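Local coordinates for protein bacteriocin (Brevibacillus sp. SKDU10, PDB 6LWZ) that probably acts as a secreted, disulfide-stabilised antimicrobial peptide of the defensin-like laterosporulin family, directed against other bacteria, at residues 1-5 against 41-45; 19-23 against 47-53. One frame throughout, in Å; residues are numbered along the deposited sequence.

Overall arrangement
The chain starts with an irregular N-terminal arm, then runs through strands 10-20, 26-35 and 40-48 of one antiparallel meander and ends in a C-terminal tail. Contact 1 bonds the arm, 1-5, to the edge strand at 41-45. Contact 2 joins the end of strand 10-20, at 19-23, to the end of strand 40-48 and the tail, 47-53. Each closes a loop with a disulfide; because 19-23 lies between 1-5 and 41-45 while 47-53 lies beyond both, the loops cross. Their centres are about 20 Å apart, on opposite sides of the chain's centre, so both chain ends are fastened to the sheet.

Contact 1 (1-5 against 41-45); sequences ACVNQ and LYCRT
The amide N of V3 gives a hydrogen bond to the carbonyl O of C43, 3.1 Å long; the N-H...O angle is 152°, and the donor lies in the carbonyl plane on a lone pair. The CG2 branch of V3 closes on the same oxygen at 3.3 Å, so C43 O receives a polar and an apolar neighbour from one residue. This branch also comes obliquely to CE2 of the Y42 ring, at 4.2 Å. Just before V3, the disulfide C2-C43 makes the covalent link, its SG atoms modelled 1.9 Å apart. Both sulfurs stand anti to their own backbone N (chi1 -155° in C2, -167° in C43), and the C2 side chain reaches V33 on strand 26-35.

Farther along, N4 and L41 cross at about a right angle, the N4 CB packed on the L41 CB at 3.6 Å, with CD1 of L41 alongside. At the other end the carbonyl O of A1 lies 3.8 Å from CB of R44, whose guanidinium turns to a salt bridge with E46. On the Y42 ring, the backbone N of R44 sits over the centre of one face, while Y42 OH donates to T45 OG1 at 2.9 Å. C43 and R44 both bond V31 of the neighbouring strand, a classic beta bulge in edge strand 40-48. The disulfide and the adjacent V3-C43 bond thus fix the irregular N-terminal arm to the sheet by covalent and polar means, and apolar contacts of V3 with Y42 and of N4 with L41 add to the hold on the side away from A1.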
# COMPACT_ATOMS: atom_id res chain seq x y z
N ALA A 1 -4.03 8.03 8.07
CA ALA A 1 -4.34 6.72 7.41
C ALA A 1 -3.11 5.97 6.89
O ALA A 1 -3.20 4.79 6.58
CB ALA A 1 -5.34 6.91 6.29
N CYS A 2 -1.98 6.66 6.78
CA CYS A 2 -0.70 6.03 6.45
C CYS A 2 0.02 5.59 7.74
O CYS A 2 0.07 6.34 8.71
CB CYS A 2 0.17 7.01 5.67
SG CYS A 2 1.39 6.23 4.60
N VAL A 3 0.59 4.39 7.73
CA VAL A 3 1.17 3.80 8.94
C VAL A 3 2.54 4.38 9.28
O VAL A 3 2.73 4.94 10.37
CB VAL A 3 1.29 2.27 8.81
CG1 VAL A 3 2.03 1.67 10.01
CG2 VAL A 3 -0.09 1.65 8.69
N ASN A 4 3.49 4.22 8.37
CA ASN A 4 4.79 4.85 8.49
C ASN A 4 4.69 6.12 7.66
O ASN A 4 3.88 6.19 6.74
CB ASN A 4 5.89 3.94 7.92
CG ASN A 4 6.01 2.61 8.64
OD1 ASN A 4 5.46 1.60 8.20
ND2 ASN A 4 6.73 2.60 9.75
N GLN A 5 5.49 7.13 8.00
CA GLN A 5 5.55 8.34 7.19
C GLN A 5 6.97 8.90 7.12
O GLN A 5 7.87 8.44 7.81
CB GLN A 5 4.54 9.40 7.67
CG GLN A 5 3.14 9.22 7.07
CD GLN A 5 2.22 10.41 7.28
OE1 GLN A 5 2.61 11.44 7.85
NE2 GLN A 5 0.98 10.28 6.82
N LEU A 41 8.47 2.57 2.73
CA LEU A 41 7.74 2.18 3.94
C LEU A 41 6.29 1.87 3.57
O LEU A 41 5.69 2.58 2.77
CB LEU A 41 7.80 3.32 4.96
CG LEU A 41 9.20 3.64 5.47
CD1 LEU A 41 9.15 4.78 6.46
CD2 LEU A 41 9.88 2.43 6.07
N TYR A 42 5.78 0.82 4.20
CA TYR A 42 4.39 0.38 4.00
C TYR A 42 3.45 1.48 4.49
O TYR A 42 3.58 1.94 5.60
CB TYR A 42 4.13 -0.86 4.83
CG TYR A 42 2.69 -1.26 4.82
CD1 TYR A 42 2.13 -1.81 3.69
CD2 TYR A 42 1.89 -1.07 5.93
CE1 TYR A 42 0.81 -2.18 3.65
CE2 TYR A 42 0.56 -1.44 5.91
CZ TYR A 42 0.03 -1.99 4.77
OH TYR A 42 -1.27 -2.35 4.72
N CYS A 43 2.51 1.85 3.64
CA CYS A 43 1.54 2.90 3.99
C CYS A 43 0.20 2.28 4.37
O CYS A 43 -0.17 2.44 5.51
CB CYS A 43 1.31 3.85 2.82
SG CYS A 43 0.45 5.39 3.24
N ARG A 44 -0.44 1.60 3.45
CA ARG A 44 -1.80 1.11 3.66
C ARG A 44 -2.22 0.12 2.59
O ARG A 44 -1.54 -0.06 1.59
CB ARG A 44 -2.78 2.30 3.72
CG ARG A 44 -2.65 3.28 2.56
CD ARG A 44 -3.75 4.33 2.54
NE ARG A 44 -4.88 3.90 1.72
CZ ARG A 44 -6.11 3.64 2.16
NH1 ARG A 44 -6.44 3.75 3.45
NH2 ARG A 44 -7.04 3.27 1.28
N THR A 45 -3.36 -0.53 2.82
CA THR A 45 -3.96 -1.45 1.87
C THR A 45 -5.15 -0.76 1.22
O THR A 45 -5.95 -0.13 1.91
CB THR A 45 -4.46 -2.73 2.58
OG1 THR A 45 -3.33 -3.50 3.04
CG2 THR A 45 -5.33 -3.59 1.64

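Contact 2 (19-23 against 47-53); sequences GCHGV and WGGPCQL
A disulfide staple of this defensin-like peptide, C20-C51, ties the end of strand 10-20 to the C-terminal tail. Its SG atoms are 2.0 Å apart, and each sulfur lies anti to the backbone N of its own cysteine. The chi3 of -164° is far from the usual magnitude near 90° and close to a flat, trans C-S-S-C, which suggests strain or an imprecise model. The bridge has an apolar flank: CD1 of L53, the last residue, packs against CB of C20 at 3.6 Å, while CB of L53 approaches C20 SG at 3.7 Å. The same CD1 extends to the H21 carbonyl O and the CA of G22, so the leucine lies along the turn that leaves the strand.

Strand 40-48 is an edge of the three-stranded antiparallel sheet, and beyond it the chain turns a corner at G49, carrying C51 round to the far edge strand, 10-20. On its way the C51 side chain touches Y27 of the central strand.

The second meeting is an edge-to-face, or T-shaped, pair. The six-membered ring of W47 directs its edge at one face of the H21 imidazole, with centroids 5.1 Å apart and planes at 73°. W47 CH2 stands above that face, offset toward its rim, and is 3.6 Å from H21 CD2; CZ3 sits beside it. W47 also makes a cation-pi contact with K26, and H21 pairs edge-to-face with Y28. The imidazole's rotation is also set through H21 ND1, which accepts the N-H of V23, N to ND1 3.2 Å, from 28° out of the ring plane, and the N-H of E24, just beyond the segment, as well.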
# COMPACT_ATOMS: atom_id res chain seq x y z
N GLY A 19 -3.69 -9.02 -5.93
CA GLY A 19 -4.75 -9.95 -6.28
C GLY A 19 -5.63 -10.25 -5.08
O GLY A 19 -5.90 -9.36 -4.27
N CYS A 20 -6.06 -11.50 -4.95
CA CYS A 20 -7.12 -11.85 -4.01
C CYS A 20 -6.63 -11.93 -2.58
O CYS A 20 -5.71 -12.69 -2.29
CB CYS A 20 -7.74 -13.18 -4.40
SG CYS A 20 -9.46 -13.30 -3.90
N HIS A 21 -7.25 -11.17 -1.69
CA HIS A 21 -6.90 -11.26 -0.28
C HIS A 21 -7.42 -12.59 0.27
O HIS A 21 -8.55 -12.98 -0.01
CB HIS A 21 -7.48 -10.09 0.51
CG HIS A 21 -6.74 -9.80 1.77
ND1 HIS A 21 -7.04 -10.41 2.97
CD2 HIS A 21 -5.71 -8.95 2.03
CE1 HIS A 21 -6.23 -9.95 3.91
NE2 HIS A 21 -5.42 -9.07 3.37
N GLY A 22 -6.58 -13.28 1.03
CA GLY A 22 -6.93 -14.59 1.58
C GLY A 22 -7.97 -14.54 2.68
O GLY A 22 -8.73 -15.48 2.85
N VAL A 23 -7.95 -13.46 3.46
CA VAL A 23 -8.91 -13.22 4.55
C VAL A 23 -10.16 -12.47 4.09
O VAL A 23 -11.28 -12.95 4.23
CB VAL A 23 -8.25 -12.40 5.68
CG1 VAL A 23 -9.26 -12.04 6.76
CG2 VAL A 23 -7.07 -13.15 6.27
N TRP A 47 -8.55 -1.42 -1.10
CA TRP A 47 -9.44 -2.53 -1.42
C TRP A 47 -10.09 -2.39 -2.78
O TRP A 47 -10.46 -1.29 -3.20
CB TRP A 47 -10.54 -2.67 -0.36
CG TRP A 47 -10.03 -3.03 0.99
CD1 TRP A 47 -10.13 -2.27 2.12
CD2 TRP A 47 -9.34 -4.23 1.37
NE1 TRP A 47 -9.54 -2.92 3.18
CE2 TRP A 47 -9.05 -4.13 2.74
CE3 TRP A 47 -8.95 -5.38 0.67
CZ2 TRP A 47 -8.38 -5.13 3.44
CZ3 TRP A 47 -8.27 -6.38 1.37
CH2 TRP A 47 -8.00 -6.25 2.74
N GLY A 48 -10.23 -3.51 -3.47
CA GLY A 48 -10.89 -3.58 -4.77
C GLY A 48 -12.20 -4.33 -4.68
O GLY A 48 -12.85 -4.38 -3.63
N GLY A 49 -12.59 -4.94 -5.79
CA GLY A 49 -13.88 -5.63 -5.88
C GLY A 49 -13.91 -6.94 -5.12
O GLY A 49 -12.90 -7.35 -4.53
N PRO A 50 -15.07 -7.61 -5.13
CA PRO A 50 -15.14 -8.93 -4.53
C PRO A 50 -14.35 -9.94 -5.35
O PRO A 50 -14.01 -9.69 -6.52
CB PRO A 50 -16.63 -9.26 -4.53
CG PRO A 50 -17.22 -8.42 -5.59
CD PRO A 50 -16.35 -7.21 -5.73
N CYS A 51 -14.07 -11.07 -4.74
CA CYS A 51 -13.00 -11.91 -5.19
C CYS A 51 -13.28 -13.39 -5.16
O CYS A 51 -14.00 -13.88 -4.29
CB CYS A 51 -11.83 -11.64 -4.29
SG CYS A 51 -10.26 -11.87 -5.07
N GLN A 52 -12.64 -14.09 -6.10
CA GLN A 52 -12.86 -15.50 -6.32
C GLN A 52 -11.96 -16.32 -5.41
O GLN A 52 -12.44 -17.02 -4.52
CB GLN A 52 -12.61 -15.85 -7.79
CG GLN A 52 -13.58 -15.19 -8.77
CD GLN A 52 -13.18 -13.78 -9.16
OE1 GLN A 52 -12.00 -13.48 -9.37
NE2 GLN A 52 -14.17 -12.90 -9.28
N LEU A 53 -10.65 -16.20 -5.61
CA LEU A 53 -9.66 -17.01 -4.90
C LEU A 53 -9.75 -18.46 -5.39
O LEU A 53 -9.15 -19.37 -4.81
CB LEU A 53 -9.87 -16.94 -3.37
CG LEU A 53 -8.68 -17.27 -2.46
CD1 LEU A 53 -7.73 -16.09 -2.33
CD2 LEU A 53 -9.15 -17.70 -1.08